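Local coordinates for protein sniffer CG10964-PA (Drosophila melanogaster, PDB 1SNY) that probably reduces carbonyl compounds with NADPH, as a carbonyl reductase of the short-chain dehydrogenase/reductase family built on a Rossmann fold, at residues D80-A92 / Q132-C145. Residues are numbered along the deposited sequence; the frame is centred on the assembly and turned at random.
Sequences DLRNFDAYDKLVA and QTNTVVPIMLAKAC. With NAP (NADP nicotinamide-adenine-dinucleotide phosphate), chain B.
Helix 87-92, which carries Tyr87, crosses helix 132-145 at -47°, with the short-segment axes 9.8 Å apart at their closest. Ahead of it, a type I turn from Asp80 to Asn83 brings Leu81 beside Val137. No hydrogen bond joins the two segments.

Tyr87 is a knob set among Val137, Met140, Leu141 and Ala144. Leu141 CD1 lies over one ring face, while the backbone carbon of Met140 meets the edge. The tyrosine OH passes Val137 CG1 at 3.5 Å and lies very close to Leu81 O, at 2.5 Å, too short a distance to build on. Phe84 CZ touches Val136 CG1 at 3.6 Å, and CE2 of the same ring rests on Met140 CG (selenomethionine). Further along, Val91 CG2 packs on Ala144.

Leu81 wedges between Val137 and the NADP adenine, its CB being 3.6 Å from Val137 CG1. Its backbone N bonds weakly to N1A, and Asp80 OD2 accepts weakly from N6A. Asp80 CG stands anti to the backbone N (chi1 -178°). There OD2 takes the backbone N of Arg82 in an Asx turn, and two nitrogens of Arg82 meet the carboxylate, NH2 to OD1 at 2.8 Å and NE to OD2. Without the carboxylate, as with an alanine here, the Arg82 guanidinium would probably lose its salt-bridge mate and be freer to turn, and N6A would lose a weak acceptor.

In the Rossmann fold, Asp80 follows strand 74-78, outermost in the sheet of this chain, and Leu141 reaches strand 105-108. Helix 187-207 packs against Pro138, and Ser124 of the second subunit packs on Phe84 and Met140.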
loop_
_atom_site.group_PDB
_atom_site.type_symbol
_atom_site.label_atom_id
_atom_site.label_comp_id
_atom_site.label_asym_id
_atom_site.label_seq_id
_atom_site.Cartn_x
_atom_site.Cartn_y
_atom_site.Cartn_z
ATOM N N ASP A 80 3.348 22.760 -1.836
ATOM C CA ASP A 80 4.082 21.499 -1.842
ATOM C C ASP A 80 3.153 20.584 -1.052
ATOM O O ASP A 80 2.996 20.728 0.162
ATOM C CB ASP A 80 5.443 21.620 -1.145
ATOM C CG ASP A 80 6.238 20.322 -1.200
ATOM O OD1 ASP A 80 7.461 20.366 -1.459
ATOM O OD2 ASP A 80 5.634 19.249 -0.976
ATOM N N LEU A 81 2.519 19.658 -1.761
ATOM C CA LEU A 81 1.557 18.743 -1.160
ATOM C C LEU A 81 1.978 18.057 0.141
ATOM O O LEU A 81 1.134 17.526 0.861
ATOM C CB LEU A 81 1.126 17.715 -2.212
ATOM C CG LEU A 81 0.425 18.384 -3.407
ATOM C CD1 LEU A 81 0.028 17.347 -4.442
ATOM C CD2 LEU A 81 -0.807 19.131 -2.918
ATOM N N ARG A 82 3.271 18.076 0.451
ATOM C CA ARG A 82 3.762 17.461 1.682
ATOM C C ARG A 82 3.419 18.313 2.907
ATOM O O ARG A 82 3.497 17.845 4.043
ATOM C CB ARG A 82 5.279 17.248 1.601
ATOM C CG ARG A 82 5.699 16.186 0.596
ATOM C CD ARG A 82 7.211 16.079 0.477
ATOM N NE ARG A 82 7.803 17.309 -0.044
ATOM C CZ ARG A 82 9.075 17.433 -0.414
ATOM N NH1 ARG A 82 9.899 16.398 -0.324
ATOM N NH2 ARG A 82 9.522 18.593 -0.880
ATOM N N ASN A 83 3.030 19.561 2.674
ATOM C CA ASN A 83 2.682 20.464 3.769
ATOM C C ASN A 83 1.190 20.392 4.076
ATOM O O ASN A 83 0.409 21.250 3.653
ATOM C CB ASN A 83 3.082 21.893 3.402
ATOM C CG ASN A 83 4.547 22.002 3.026
ATOM O OD1 ASN A 83 5.432 21.687 3.826
ATOM N ND2 ASN A 83 4.814 22.439 1.799
ATOM N N PHE A 84 0.807 19.364 4.828
ATOM C CA PHE A 84 -0.585 19.128 5.189
ATOM C C PHE A 84 -1.320 20.297 5.839
ATOM O O PHE A 84 -2.547 20.379 5.761
ATOM C CB PHE A 84 -0.676 17.900 6.096
ATOM C CG PHE A 84 -0.132 16.652 5.467
ATOM C CD1 PHE A 84 0.898 15.938 6.077
ATOM C CD2 PHE A 84 -0.634 16.201 4.246
ATOM C CE1 PHE A 84 1.424 14.793 5.476
ATOM C CE2 PHE A 84 -0.115 15.056 3.638
ATOM C CZ PHE A 84 0.914 14.352 4.251
ATOM N N ASP A 85 -0.583 21.199 6.480
ATOM C CA ASP A 85 -1.217 22.339 7.129
ATOM C C ASP A 85 -1.608 23.403 6.119
ATOM O O ASP A 85 -2.421 24.281 6.409
ATOM C CB ASP A 85 -0.285 22.945 8.182
ATOM C CG ASP A 85 0.090 21.955 9.257
ATOM O OD1 ASP A 85 -0.823 21.305 9.808
ATOM O OD2 ASP A 85 1.296 21.827 9.555
ATOM N N ALA A 86 -1.032 23.311 4.927
ATOM C CA ALA A 86 -1.312 24.268 3.869
ATOM C C ALA A 86 -2.597 23.945 3.101
ATOM O O ALA A 86 -3.064 24.755 2.301
ATOM C CB ALA A 86 -0.131 24.325 2.908
ATOM N N TYR A 87 -3.170 22.770 3.343
ATOM C CA TYR A 87 -4.386 22.369 2.642
ATOM C C TYR A 87 -5.595 23.238 2.949
ATOM O O TYR A 87 -6.362 23.576 2.047
ATOM C CB TYR A 87 -4.735 20.909 2.949
ATOM C CG TYR A 87 -3.814 19.884 2.320
ATOM C CD1 TYR A 87 -4.210 18.550 2.212
ATOM C CD2 TYR A 87 -2.540 20.232 1.860
ATOM C CE1 TYR A 87 -3.370 17.588 1.670
ATOM C CE2 TYR A 87 -1.685 19.268 1.309
ATOM C CZ TYR A 87 -2.113 17.946 1.223
ATOM O OH TYR A 87 -1.284 16.977 0.714
ATOM N N ASP A 88 -5.777 23.585 4.219
ATOM C CA ASP A 88 -6.906 24.418 4.619
ATOM C C ASP A 88 -7.039 25.653 3.733
ATOM O O ASP A 88 -8.145 26.038 3.359
ATOM C CB ASP A 88 -6.759 24.848 6.082
ATOM C CG ASP A 88 -7.325 23.827 7.051
ATOM O OD1 ASP A 88 -7.128 23.987 8.279
ATOM O OD2 ASP A 88 -7.974 22.865 6.585
ATOM N N LYS A 89 -5.912 26.268 3.388
ATOM C CA LYS A 89 -5.947 27.456 2.554
ATOM C C LYS A 89 -6.177 27.107 1.092
ATOM O O LYS A 89 -6.804 27.871 0.358
ATOM C CB LYS A 89 -4.651 28.258 2.680
ATOM C CG LYS A 89 -4.751 29.626 2.025
ATOM C CD LYS A 89 -3.429 30.366 2.018
ATOM C CE LYS A 89 -3.609 31.758 1.429
ATOM N NZ LYS A 89 -4.263 31.717 0.088
ATOM N N LEU A 90 -5.658 25.961 0.662
ATOM C CA LEU A 90 -5.847 25.549 -0.719
ATOM C C LEU A 90 -7.348 25.496 -0.967
ATOM O O LEU A 90 -7.853 26.101 -1.910
ATOM C CB LEU A 90 -5.236 24.169 -0.966
ATOM C CG LEU A 90 -5.280 23.695 -2.425
ATOM C CD1 LEU A 90 -4.368 24.582 -3.263
ATOM C CD2 LEU A 90 -4.833 22.241 -2.526
ATOM N N VAL A 91 -8.053 24.776 -0.100
ATOM C CA VAL A 91 -9.500 24.632 -0.208
ATOM C C VAL A 91 -10.216 25.968 -0.054
ATOM O O VAL A 91 -11.262 26.192 -0.662
ATOM C CB VAL A 91 -10.035 23.635 0.850
ATOM C CG1 VAL A 91 -11.542 23.745 0.965
ATOM C CG2 VAL A 91 -9.655 22.215 0.449
ATOM N N ALA A 92 -9.656 26.853 0.765
ATOM C CA ALA A 92 -10.257 28.163 0.969
ATOM C C ALA A 92 -10.261 28.913 -0.353
ATOM O O ALA A 92 -11.295 29.420 -0.783
ATOM C CB ALA A 92 -9.471 28.948 2.017
ATOM N N GLN A 132 4.547 8.534 1.355
ATOM C CA GLN A 132 3.933 9.798 1.764
ATOM C C GLN A 132 3.365 10.606 0.593
ATOM O O GLN A 132 2.246 11.106 0.662
ATOM C CB GLN A 132 4.948 10.660 2.533
ATOM C CG GLN A 132 4.375 11.986 2.960
ATOM C CD GLN A 132 5.386 12.831 3.688
ATOM O OE1 GLN A 132 6.436 13.158 3.139
ATOM N NE2 GLN A 132 5.081 13.182 4.932
ATOM N N THR A 133 4.125 10.721 -0.489
ATOM C CA THR A 133 3.688 11.491 -1.650
ATOM C C THR A 133 2.665 10.781 -2.543
ATOM O O THR A 133 1.709 11.402 -3.015
ATOM C CB THR A 133 4.891 11.887 -2.540
ATOM O OG1 THR A 133 5.728 12.813 -1.834
ATOM C CG2 THR A 133 4.407 12.526 -3.838
ATOM N N ASN A 134 2.861 9.485 -2.768
ATOM C CA ASN A 134 1.954 8.736 -3.639
ATOM C C ASN A 134 0.713 8.176 -2.954
ATOM O O ASN A 134 -0.279 7.855 -3.617
ATOM C CB ASN A 134 2.709 7.579 -4.306
ATOM C CG ASN A 134 3.719 8.057 -5.330
ATOM O OD1 ASN A 134 4.000 9.249 -5.431
ATOM N ND2 ASN A 134 4.281 7.123 -6.093
ATOM N N THR A 135 0.748 8.065 -1.634
ATOM C CA THR A 135 -0.388 7.473 -0.926
ATOM C C THR A 135 -1.068 8.400 0.074
ATOM O O THR A 135 -2.270 8.681 -0.024
ATOM C CB THR A 135 0.058 6.195 -0.185
ATOM O OG1 THR A 135 0.781 5.346 -1.086
ATOM C CG2 THR A 135 -1.155 5.444 0.387
ATOM N N VAL A 136 -0.291 8.886 1.036
ATOM C CA VAL A 136 -0.834 9.759 2.067
ATOM C C VAL A 136 -1.379 11.073 1.518
ATOM O O VAL A 136 -2.467 11.498 1.903
ATOM C CB VAL A 136 0.232 10.032 3.148
ATOM C CG1 VAL A 136 -0.344 10.941 4.231
ATOM C CG2 VAL A 136 0.680 8.717 3.767
ATOM N N VAL A 137 -0.641 11.715 0.613
ATOM C CA VAL A 137 -1.095 12.978 0.036
ATOM C C VAL A 137 -2.462 12.851 -0.642
ATOM O O VAL A 137 -3.386 13.602 -0.347
ATOM C CB VAL A 137 -0.057 13.540 -0.969
ATOM C CG1 VAL A 137 -0.683 14.660 -1.797
ATOM C CG2 VAL A 137 1.162 14.087 -0.206
ATOM N N PRO A 138 -2.615 11.888 -1.561
ATOM C CA PRO A 138 -3.925 11.761 -2.210
ATOM C C PRO A 138 -5.070 11.562 -1.209
ATOM O O PRO A 138 -6.168 12.072 -1.410
ATOM C CB PRO A 138 -3.738 10.550 -3.120
ATOM C CG PRO A 138 -2.291 10.626 -3.485
ATOM C CD PRO A 138 -1.633 10.971 -2.160
ATOM N N ILE A 139 -4.818 10.808 -0.141
ATOM C CA ILE A 139 -5.853 10.557 0.866
ATOM C C ILE A 139 -6.175 11.846 1.619
ATOM O O ILE A 139 -7.334 12.185 1.834
ATOM C CB ILE A 139 -5.405 9.484 1.903
ATOM C CG1 ILE A 139 -5.253 8.118 1.220
ATOM C CG2 ILE A 139 -6.404 9.418 3.056
ATOM C CD1 ILE A 139 -4.713 7.025 2.141
HETATM N N MSE A 140 -5.135 12.563 2.019
HETATM C CA MSE A 140 -5.341 13.800 2.755
HETATM C C MSE A 140 -5.940 14.915 1.909
HETATM O O MSE A 140 -6.728 15.711 2.417
HETATM C CB MSE A 140 -4.036 14.255 3.407
HETATM C CG MSE A 140 -3.509 13.281 4.464
HETATM SE SE MSE A 140 -4.736 12.856 5.899
HETATM C CE MSE A 140 -4.545 14.492 6.972
ATOM N N LEU A 141 -5.592 14.978 0.628
ATOM C CA LEU A 141 -6.166 16.008 -0.230
ATOM C C LEU A 141 -7.633 15.661 -0.477
ATOM O O LEU A 141 -8.486 16.543 -0.533
ATOM C CB LEU A 141 -5.414 16.111 -1.565
ATOM C CG LEU A 141 -5.842 17.290 -2.451
ATOM C CD1 LEU A 141 -5.840 18.583 -1.632
ATOM C CD2 LEU A 141 -4.903 17.425 -3.636
ATOM N N ALA A 142 -7.923 14.368 -0.624
ATOM C CA ALA A 142 -9.299 13.938 -0.842
ATOM C C ALA A 142 -10.105 14.402 0.361
ATOM O O ALA A 142 -11.179 14.983 0.217
ATOM C CB ALA A 142 -9.369 12.411 -0.973
ATOM N N LYS A 143 -9.556 14.159 1.549
ATOM C CA LYS A 143 -10.200 14.547 2.802
ATOM C C LYS A 143 -10.539 16.034 2.819
ATOM O O LYS A 143 -11.677 16.425 3.115
ATOM C CB LYS A 143 -9.283 14.220 3.994
ATOM C CG LYS A 143 -9.793 14.754 5.339
ATOM C CD LYS A 143 -8.765 14.580 6.460
ATOM C CE LYS A 143 -9.279 15.187 7.761
ATOM N NZ LYS A 143 -8.328 15.017 8.895
ATOM N N ALA A 144 -9.550 16.857 2.492
ATOM C CA ALA A 144 -9.721 18.305 2.490
ATOM C C ALA A 144 -10.745 18.798 1.476
ATOM O O ALA A 144 -11.515 19.711 1.757
ATOM C CB ALA A 144 -8.379 18.984 2.237
ATOM N N CYS A 145 -10.758 18.187 0.298
ATOM C CA CYS A 145 -11.683 18.580 -0.756
ATOM C C CYS A 145 -13.088 18.031 -0.591
ATOM O O CYS A 145 -13.994 18.431 -1.320
ATOM C CB CYS A 145 -11.146 18.127 -2.117
ATOM S SG CYS A 145 -9.633 18.940 -2.651
HETATM P PA NAP B . 6.641 13.428 -13.672
HETATM O O1A NAP B . 7.737 13.142 -12.834
HETATM O O2A NAP B . 6.728 13.970 -15.083
HETATM O O5B NAP B . 5.640 14.427 -12.924
HETATM C C5B NAP B . 5.357 14.231 -11.514
HETATM C C4B NAP B . 4.571 15.539 -11.181
HETATM O O4B NAP B . 4.201 15.448 -9.727
HETATM C C3B NAP B . 5.406 16.856 -11.260
HETATM O O3B NAP B . 4.512 17.885 -11.711
HETATM C C2B NAP B . 5.890 17.034 -9.836
HETATM O O2B NAP B . 6.303 18.341 -9.462
HETATM C C1B NAP B . 4.670 16.566 -9.012
HETATM N N9A NAP B . 5.098 16.276 -7.654
HETATM C C8A NAP B . 5.956 15.330 -7.130
HETATM N N7A NAP B . 6.099 15.400 -5.811
HETATM C C5A NAP B . 5.280 16.463 -5.460
HETATM C C6A NAP B . 5.018 17.025 -4.198
HETATM N N6A NAP B . 5.531 16.636 -3.003
HETATM N N1A NAP B . 4.125 18.112 -4.158
HETATM C C2A NAP B . 3.529 18.608 -5.329
HETATM N N3A NAP B . 3.775 18.074 -6.586
HETATM C C4A NAP B . 4.657 17.003 -6.599
HETATM O O3 NAP B . 5.754 12.128 -13.809
HETATM P PN NAP B . 4.449 11.789 -14.624
HETATM O O1N NAP B . 4.720 10.728 -15.607
HETATM O O2N NAP B . 3.939 13.082 -15.158
HETATM O O5D NAP B . 3.514 11.173 -13.504
HETATM C C5D NAP B . 2.123 11.629 -13.373
HETATM C C4D NAP B . 1.363 10.594 -12.563
HETATM O O4D NAP B . 1.129 9.415 -13.376
HETATM C C3D NAP B . 2.084 10.066 -11.281
HETATM O O3D NAP B . 1.145 9.921 -10.188
HETATM C C2D NAP B . 2.682 8.750 -11.754
HETATM O O2D NAP B . 2.975 7.855 -10.704
HETATM C C1D NAP B . 1.631 8.236 -12.663
HETATM N N1N NAP B . 2.056 7.328 -13.751
HETATM C C2N NAP B . 2.965 7.667 -14.804
HETATM C C3N NAP B . 3.253 6.675 -15.755
HETATM C C7N NAP B . 4.220 6.984 -16.906
HETATM O O7N NAP B . 4.425 6.081 -17.696
HETATM N N7N NAP B . 4.784 8.156 -17.021
HETATM C C4N NAP B . 2.648 5.339 -15.679
HETATM C C5N NAP B . 1.755 5.065 -14.613
HETATM C C6N NAP B . 1.448 6.049 -13.639
HETATM P P2B NAP B . 7.854 18.866 -9.594
HETATM O O1X NAP B . 8.040 19.240 -11.067
HETATM O O2X NAP B . 7.834 20.040 -8.673
HETATM O O3X NAP B . 8.761 17.715 -9.186
#